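Local coordinates for protein quinoline 2-oxidoreductase large subunit (Pseudomonas putida, PDB 1T3Q) that binds the molybdopterin cytosine dinucleotide cofactor and its molybdenum centre, with which the enzyme probably hydroxylates quinoline at carbon 2, at residues 380-391 with 751-762; 92-100 with 158-169. All coordinates share one frame; numbering follows the deposited sequence.

Contact 1: 380-391 with 751-762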
# COMPACT_ATOMS: atom_id res chain seq x y z
N ILE B 380 -41.49 18.99 4.01
CA ILE B 380 -41.95 19.49 5.30
C ILE B 380 -43.12 20.46 5.11
O ILE B 380 -44.18 20.31 5.73
CB ILE B 380 -40.83 20.24 6.07
CG1 ILE B 380 -39.78 19.25 6.58
CG2 ILE B 380 -41.42 21.04 7.24
CD1 ILE B 380 -38.55 19.92 7.17
N ALA B 381 -42.92 21.45 4.25
CA ALA B 381 -43.93 22.46 3.99
C ALA B 381 -45.25 21.90 3.44
O ALA B 381 -46.32 22.20 3.97
CB ALA B 381 -43.37 23.51 3.03
N ARG B 382 -45.16 21.09 2.39
CA ARG B 382 -46.37 20.53 1.78
C ARG B 382 -47.13 19.58 2.70
O ARG B 382 -48.34 19.71 2.87
CB ARG B 382 -46.03 19.80 0.48
CG ARG B 382 -47.26 19.44 -0.36
CD ARG B 382 -46.92 18.42 -1.43
NE ARG B 382 -46.31 17.24 -0.83
CZ ARG B 382 -45.03 16.91 -0.96
NH1 ARG B 382 -44.56 15.83 -0.36
NH2 ARG B 382 -44.22 17.66 -1.70
N GLU B 383 -46.43 18.62 3.29
CA GLU B 383 -47.09 17.67 4.17
C GLU B 383 -47.72 18.36 5.37
O GLU B 383 -48.78 17.96 5.84
CB GLU B 383 -46.11 16.58 4.62
CG GLU B 383 -45.58 15.71 3.48
CD GLU B 383 -46.68 14.98 2.71
OE1 GLU B 383 -46.88 15.27 1.51
OE2 GLU B 383 -47.35 14.11 3.32
N THR B 384 -47.07 19.40 5.88
CA THR B 384 -47.60 20.14 7.01
C THR B 384 -48.87 20.88 6.61
O THR B 384 -49.84 20.94 7.37
CB THR B 384 -46.56 21.14 7.57
OG1 THR B 384 -45.47 20.41 8.16
CG2 THR B 384 -47.18 22.04 8.63
N LEU B 385 -48.88 21.46 5.41
CA LEU B 385 -50.05 22.18 4.92
C LEU B 385 -51.18 21.21 4.60
O LEU B 385 -52.35 21.52 4.80
CB LEU B 385 -49.69 23.00 3.68
CG LEU B 385 -48.78 24.20 3.93
CD1 LEU B 385 -48.50 24.92 2.61
CD2 LEU B 385 -49.44 25.15 4.91
N ILE B 386 -50.82 20.03 4.10
CA ILE B 386 -51.82 19.01 3.78
C ILE B 386 -52.55 18.59 5.06
O ILE B 386 -53.78 18.43 5.06
CB ILE B 386 -51.16 17.79 3.10
CG1 ILE B 386 -50.73 18.18 1.68
CG2 ILE B 386 -52.12 16.61 3.09
CD1 ILE B 386 -50.03 17.08 0.91
N ASP B 387 -51.80 18.40 6.14
CA ASP B 387 -52.39 18.01 7.42
C ASP B 387 -53.29 19.14 7.94
O ASP B 387 -54.33 18.88 8.53
CB ASP B 387 -51.31 17.73 8.47
CG ASP B 387 -50.82 16.29 8.44
OD1 ASP B 387 -50.08 15.90 9.38
OD2 ASP B 387 -51.15 15.54 7.50
N ARG B 388 -52.86 20.38 7.72
CA ARG B 388 -53.62 21.53 8.17
C ARG B 388 -54.93 21.63 7.39
O ARG B 388 -55.97 21.98 7.95
CB ARG B 388 -52.81 22.81 7.97
CG ARG B 388 -53.44 24.05 8.60
CD ARG B 388 -52.59 25.28 8.35
NE ARG B 388 -51.23 25.12 8.87
CZ ARG B 388 -50.22 25.93 8.59
NH1 ARG B 388 -49.02 25.71 9.11
NH2 ARG B 388 -50.41 26.97 7.78
N ALA B 389 -54.87 21.33 6.10
CA ALA B 389 -56.05 21.37 5.25
C ALA B 389 -57.03 20.31 5.72
O ALA B 389 -58.23 20.54 5.79
CB ALA B 389 -55.66 21.12 3.80
N ALA B 390 -56.50 19.14 6.06
CA ALA B 390 -57.33 18.04 6.53
C ALA B 390 -58.08 18.45 7.79
O ALA B 390 -59.30 18.31 7.86
CB ALA B 390 -56.48 16.80 6.80
N ARG B 391 -57.36 18.97 8.79
CA ARG B 391 -57.99 19.38 10.04
C ARG B 391 -59.06 20.43 9.79
O ARG B 391 -60.11 20.42 10.43
CB ARG B 391 -56.96 19.95 11.02
CG ARG B 391 -56.16 18.90 11.78
CD ARG B 391 -55.37 19.53 12.93
NE ARG B 391 -54.41 20.52 12.45
CZ ARG B 391 -53.22 20.23 11.95
NH1 ARG B 391 -52.42 21.20 11.53
NH2 ARG B 391 -52.81 18.96 11.89
N ALA B 751 -40.60 15.72 7.73
CA ALA B 751 -41.94 16.24 7.53
C ALA B 751 -42.89 15.64 8.56
O ALA B 751 -43.75 16.33 9.09
CB ALA B 751 -42.42 15.92 6.11
N ALA B 752 -42.73 14.35 8.85
CA ALA B 752 -43.58 13.68 9.83
C ALA B 752 -43.46 14.32 11.21
O ALA B 752 -44.46 14.49 11.90
CB ALA B 752 -43.21 12.19 9.90
N VAL B 753 -42.24 14.67 11.61
CA VAL B 753 -42.03 15.29 12.91
C VAL B 753 -42.61 16.70 12.98
O VAL B 753 -43.30 17.05 13.94
CB VAL B 753 -40.53 15.36 13.29
CG1 VAL B 753 -40.37 16.00 14.67
CG2 VAL B 753 -39.92 13.96 13.29
N VAL B 754 -42.34 17.51 11.96
CA VAL B 754 -42.88 18.87 11.94
C VAL B 754 -44.40 18.79 11.94
O VAL B 754 -45.07 19.54 12.67
CB VAL B 754 -42.41 19.65 10.69
CG1 VAL B 754 -43.12 21.00 10.62
CG2 VAL B 754 -40.90 19.87 10.76
N ALA B 755 -44.95 17.89 11.13
CA ALA B 755 -46.41 17.73 11.08
C ALA B 755 -46.92 17.31 12.46
O ALA B 755 -47.97 17.76 12.89
CB ALA B 755 -46.80 16.68 10.03
N ALA B 756 -46.16 16.46 13.15
CA ALA B 756 -46.56 15.99 14.47
C ALA B 756 -46.63 17.13 15.49
O ALA B 756 -47.59 17.24 16.25
CB ALA B 756 -45.60 14.91 14.96
N VAL B 757 -45.61 17.98 15.51
CA VAL B 757 -45.60 19.10 16.44
C VAL B 757 -46.81 20.00 16.17
O VAL B 757 -47.48 20.44 17.10
CB VAL B 757 -44.31 19.92 16.30
CG1 VAL B 757 -44.43 21.23 17.08
CG2 VAL B 757 -43.13 19.11 16.83
N ASN B 758 -47.07 20.27 14.90
CA ASN B 758 -48.20 21.11 14.54
C ASN B 758 -49.53 20.49 14.94
O ASN B 758 -50.44 21.19 15.38
CB ASN B 758 -48.16 21.41 13.05
CG ASN B 758 -47.21 22.55 12.72
OD1 ASN B 758 -47.55 23.72 12.90
ND2 ASN B 758 -46.00 22.21 12.28
N ASP B 759 -49.65 19.17 14.81
CA ASP B 759 -50.88 18.49 15.19
C ASP B 759 -51.05 18.63 16.70
O ASP B 759 -52.16 18.83 17.20
CB ASP B 759 -50.81 17.01 14.83
CG ASP B 759 -52.13 16.30 15.08
OD1 ASP B 759 -53.14 16.71 14.47
OD2 ASP B 759 -52.16 15.34 15.87
N ALA B 760 -49.94 18.51 17.43
CA ALA B 760 -49.96 18.61 18.88
C ALA B 760 -50.44 19.97 19.38
O ALA B 760 -51.15 20.06 20.38
CB ALA B 760 -48.56 18.32 19.44
N LEU B 761 -50.05 21.02 18.67
CA LEU B 761 -50.41 22.38 19.06
C LEU B 761 -51.62 22.96 18.32
O LEU B 761 -52.03 24.09 18.59
CB LEU B 761 -49.21 23.30 18.86
CG LEU B 761 -47.92 22.87 19.58
CD1 LEU B 761 -46.78 23.79 19.19
CD2 LEU B 761 -48.15 22.89 21.08
N ALA B 762 -52.17 22.19 17.39
CA ALA B 762 -53.31 22.65 16.61
C ALA B 762 -54.46 23.20 17.45
O ALA B 762 -55.03 24.24 17.12
CB ALA B 762 -53.82 21.53 15.72
O HOH W 1 -50.00 18.31 11.21
O HOH W 2 -50.04 23.45 10.79

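Contact 2: 92-100 with 158-169. With SO4 (sulfate ion), chain K.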
# COMPACT_ATOMS: atom_id res chain seq x y z
N GLN B 92 -25.55 23.80 -16.51
CA GLN B 92 -26.15 24.08 -17.81
C GLN B 92 -27.58 24.55 -17.55
O GLN B 92 -28.54 23.90 -17.95
CB GLN B 92 -26.16 22.80 -18.67
N VAL B 93 -27.70 25.68 -16.86
CA VAL B 93 -28.99 26.25 -16.51
C VAL B 93 -29.00 27.72 -16.90
O VAL B 93 -28.09 28.46 -16.55
CB VAL B 93 -29.25 26.11 -14.99
CG1 VAL B 93 -30.50 26.87 -14.60
CG2 VAL B 93 -29.38 24.63 -14.62
N GLU B 94 -30.03 28.14 -17.62
CA GLU B 94 -30.14 29.53 -18.06
C GLU B 94 -30.06 30.54 -16.91
O GLU B 94 -30.83 30.47 -15.95
CB GLU B 94 -31.44 29.74 -18.83
CG GLU B 94 -31.57 31.14 -19.43
CD GLU B 94 -32.94 31.40 -20.04
OE1 GLU B 94 -33.13 32.49 -20.62
OE2 GLU B 94 -33.82 30.52 -19.93
N GLY B 95 -29.12 31.47 -17.02
CA GLY B 95 -28.96 32.49 -16.00
C GLY B 95 -28.11 32.09 -14.80
O GLY B 95 -27.88 32.90 -13.91
N PHE B 96 -27.63 30.85 -14.78
CA PHE B 96 -26.82 30.39 -13.67
C PHE B 96 -25.48 31.12 -13.63
O PHE B 96 -24.82 31.26 -14.66
CB PHE B 96 -26.55 28.88 -13.78
CG PHE B 96 -25.82 28.31 -12.60
CD1 PHE B 96 -26.51 27.97 -11.44
CD2 PHE B 96 -24.44 28.14 -12.63
CE1 PHE B 96 -25.83 27.46 -10.32
CE2 PHE B 96 -23.75 27.64 -11.52
CZ PHE B 96 -24.46 27.30 -10.37
N GLN B 97 -25.08 31.57 -12.45
CA GLN B 97 -23.81 32.27 -12.30
C GLN B 97 -22.70 31.34 -11.82
O GLN B 97 -22.73 30.84 -10.70
CB GLN B 97 -23.95 33.44 -11.32
CG GLN B 97 -24.76 34.61 -11.85
CD GLN B 97 -24.48 35.88 -11.08
OE1 GLN B 97 -25.19 36.23 -10.14
NE2 GLN B 97 -23.41 36.57 -11.47
N THR B 98 -21.73 31.11 -12.69
CA THR B 98 -20.59 30.26 -12.37
C THR B 98 -19.76 30.90 -11.27
O THR B 98 -19.69 32.12 -11.17
CB THR B 98 -19.68 30.07 -13.60
OG1 THR B 98 -20.36 29.33 -14.60
CG2 THR B 98 -18.40 29.35 -13.21
N THR B 99 -19.15 30.08 -10.43
CA THR B 99 -18.28 30.61 -9.39
C THR B 99 -16.98 29.83 -9.47
O THR B 99 -16.95 28.69 -9.92
CB THR B 99 -18.86 30.45 -7.96
OG1 THR B 99 -19.12 29.07 -7.69
CG2 THR B 99 -20.14 31.27 -7.80
N ILE B 100 -15.90 30.48 -9.08
CA ILE B 100 -14.59 29.85 -9.06
C ILE B 100 -14.14 30.08 -7.63
O ILE B 100 -13.88 31.21 -7.23
CB ILE B 100 -13.61 30.54 -10.03
CG1 ILE B 100 -14.14 30.45 -11.46
CG2 ILE B 100 -12.24 29.88 -9.93
CD1 ILE B 100 -13.20 31.01 -12.52
N ASN B 158 -20.20 37.89 -3.15
CA ASN B 158 -19.07 37.47 -3.97
C ASN B 158 -18.87 38.50 -5.09
O ASN B 158 -19.65 38.56 -6.03
CB ASN B 158 -19.36 36.08 -4.54
CG ASN B 158 -18.19 35.47 -5.27
OD1 ASN B 158 -17.98 34.26 -5.23
ND2 ASN B 158 -17.42 36.31 -5.96
N ASP B 159 -17.81 39.30 -4.97
CA ASP B 159 -17.53 40.35 -5.95
C ASP B 159 -17.23 39.92 -7.38
O ASP B 159 -17.15 40.76 -8.27
CB ASP B 159 -16.41 41.27 -5.45
CG ASP B 159 -15.11 40.53 -5.18
OD1 ASP B 159 -14.80 39.55 -5.89
OD2 ASP B 159 -14.37 40.95 -4.26
N THR B 160 -17.06 38.62 -7.61
CA THR B 160 -16.79 38.15 -8.97
C THR B 160 -18.12 37.91 -9.68
O THR B 160 -18.15 37.59 -10.87
CB THR B 160 -16.00 36.83 -8.99
OG1 THR B 160 -16.81 35.78 -8.45
CG2 THR B 160 -14.72 36.95 -8.17
N LEU B 161 -19.22 38.07 -8.95
CA LEU B 161 -20.55 37.85 -9.51
C LEU B 161 -21.31 39.14 -9.77
O LEU B 161 -20.95 40.20 -9.27
CB LEU B 161 -21.39 36.98 -8.57
CG LEU B 161 -20.83 35.63 -8.12
CD1 LEU B 161 -21.85 34.93 -7.24
CD2 LEU B 161 -20.49 34.78 -9.33
N ALA B 162 -22.36 39.03 -10.57
CA ALA B 162 -23.21 40.17 -10.88
C ALA B 162 -24.44 40.04 -9.99
O ALA B 162 -25.40 39.35 -10.33
CB ALA B 162 -23.61 40.14 -12.34
N GLY B 163 -24.39 40.68 -8.83
CA GLY B 163 -25.51 40.60 -7.91
C GLY B 163 -25.40 39.33 -7.08
O GLY B 163 -24.52 38.51 -7.31
N ASN B 164 -26.31 39.17 -6.12
CA ASN B 164 -26.27 37.99 -5.25
C ASN B 164 -27.12 36.82 -5.71
O ASN B 164 -27.07 35.75 -5.10
CB ASN B 164 -26.66 38.38 -3.83
CG ASN B 164 -25.71 39.39 -3.21
OD1 ASN B 164 -24.49 39.23 -3.29
ND2 ASN B 164 -26.26 40.42 -2.59
N VAL B 165 -27.91 37.00 -6.76
CA VAL B 165 -28.74 35.91 -7.24
C VAL B 165 -27.93 34.98 -8.14
O VAL B 165 -27.68 35.28 -9.31
CB VAL B 165 -29.98 36.43 -8.01
CG1 VAL B 165 -30.83 35.24 -8.48
CG2 VAL B 165 -30.80 37.34 -7.10
N VAL B 166 -27.51 33.85 -7.57
CA VAL B 166 -26.73 32.86 -8.31
C VAL B 166 -27.58 32.16 -9.36
O VAL B 166 -27.11 31.86 -10.45
CB VAL B 166 -26.12 31.82 -7.34
CG1 VAL B 166 -25.51 30.67 -8.12
CG2 VAL B 166 -25.07 32.49 -6.47
N SER B 167 -28.83 31.88 -9.02
CA SER B 167 -29.72 31.22 -9.97
C SER B 167 -31.17 31.49 -9.64
O SER B 167 -31.57 31.57 -8.48
CB SER B 167 -29.47 29.71 -9.98
OG SER B 167 -30.32 29.06 -10.93
N ARG B 168 -31.98 31.61 -10.69
CA ARG B 168 -33.39 31.89 -10.56
C ARG B 168 -34.12 31.16 -11.67
O ARG B 168 -33.93 31.45 -12.85
CB ARG B 168 -33.60 33.39 -10.68
CG ARG B 168 -35.00 33.87 -10.42
CD ARG B 168 -34.97 35.38 -10.25
NE ARG B 168 -36.02 35.81 -9.35
CZ ARG B 168 -35.90 36.83 -8.51
NH1 ARG B 168 -34.76 37.51 -8.44
NH2 ARG B 168 -36.91 37.14 -7.72
N THR B 169 -34.96 30.21 -11.29
CA THR B 169 -35.69 29.43 -12.27
C THR B 169 -37.14 29.20 -11.86
O THR B 169 -37.46 29.12 -10.67
CB THR B 169 -35.03 28.04 -12.49
OG1 THR B 169 -33.64 28.22 -12.79
CG2 THR B 169 -35.70 27.30 -13.64
S SO4 K . -37.48 39.17 -5.76
O1 SO4 K . -38.38 39.49 -6.89
O2 SO4 K . -37.82 40.00 -4.60
O3 SO4 K . -37.64 37.75 -5.40
O4 SO4 K . -36.08 39.42 -6.16
O HOH W 3 -30.43 30.73 -13.24
O HOH W 4 -32.99 29.03 -15.33
O HOH W 5 -16.17 33.46 -9.83

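Contact 1: 380-391 with 751-762
Ile380 and Ala751 bring helices 380-391 and 751-761 together, their CA atoms only 3.9 Å apart. The axes run in the same sense at 36°, approach to 8.6 Å and splay apart toward Arg391 and Asp759. Ile380 CG2 meets Val754 CG2 at 3.7 Å, the two side chains crossing at about a right angle. Thr384 turns its hydroxyl back to its own helix: OG1 donates to Ile380 O at 2.8 Å, reaching it from the face opposite that used by Thr384 N. This leaves Thr384 OG1 resting on Val754 CG1, and the Thr384 CG2 methyl against Asn758 ND2. Further along, water carries the polar link, donating to Asp387 OD1 and to Ala755 O (2.7 Å) and accepting from Arg391 NH2. The Arg391 guanidinium and the Asp759 carboxylate, their planes 49° apart, form a long salt bridge (NH2 to OD1, 3.4 Å); Leu458 N holds Asp759 OD2. Glu383 touches Ala751 CB with its CB and CG, then bends at chi2 (-60°), leading its carboxylate away to Arg401 and to Arg382, whose NE and NH1 grip OE1 side-on. Asp387 OD2 pairs with Arg401 in a salt bridge. With an alanine at Glu383, Arg382 would probably lose its carboxylate mate and Arg401 be left with Asp387 alone of these two acids. Around this buried helix pair of the cofactor-binding part of the subunit, Phe191 of strand 185-193 packs on Thr384, Ile400 of helix 397-402 on Ile386, and Ser461 of strand 454-467 on Ala751.

Contact 2: 92-100 with 158-169
Val93 reaches Thr169 at the start of a type II beta turn, Val93 to Phe96, which lies against strand 165-169 where Val166 and Ser167 form a classic beta bulge opposite Ala359. The pairing joins a loop of the a/b hammerhead domain to the cofactor-binding domain. Val93 CG1 comes within 3.9 Å of Thr169 OG1. Glu94 works through its carbonyl, which accepts from two waters: one also accepts from the backbone N-H of Arg168, the other is hydrogen-bonded to Thr169 OG1. The Arg168 side chain extends away to a salt bridge with Glu356 and to a sulfate, probably from the crystallisation liquor. Gly95 supplies the positive phi of 85° that the turn needs. Phe96, with CG anti to the backbone N (chi1 -175°), runs its side chain alongside that of Val166, both pointing the same way, with Phe96 CE1 3.9 Å from Val166 CG1; Phe96 CD1 meets Ser167 CB at 3.7 Å. Next comes the direct backbone bond: Gln97 N donates to Val166 O at 2.9 Å, in the carbonyl plane and fairly straight (154°). The Gln97 side chain, the most extensively covered here, stretches beyond CG to put its amide among the backbone of Ala162 and Val165 and beside Leu161. Thr98 O then sits 3.3 Å from Leu161 CD2, a methyl that also meets Thr99 CG2 at 3.8 Å, while Thr99 OG1 bonds to Asn327 N. At Ile100 the strand, paired with 87-89, is tied by water to the type I turn Asn158 to Leu161: the Ile100 N-H is accepted by a water whose oxygen lies 2.8 Å from Thr160 OG1.

How the contacts relate
The two contacts share no helix or strand; their centres are 35 Å apart and their nearest atoms about 16 Å. Contact 1 is interior, a meeting of two helices far apart in sequence, with apolar side chains at the close end and charged groups and water where the helices part. Contact 2 is only partly buried, with several of its touching residues exposed, and pairs irregular loop with bulged strand. Contact 1 thus joins its helices by apolar packing, water and one long salt bridge, most of its acids being paired with surrounding elements, whereas contact 2 joins the two domains by one direct main-chain bond and by waters that end on backbone groups and threonine hydroxyls.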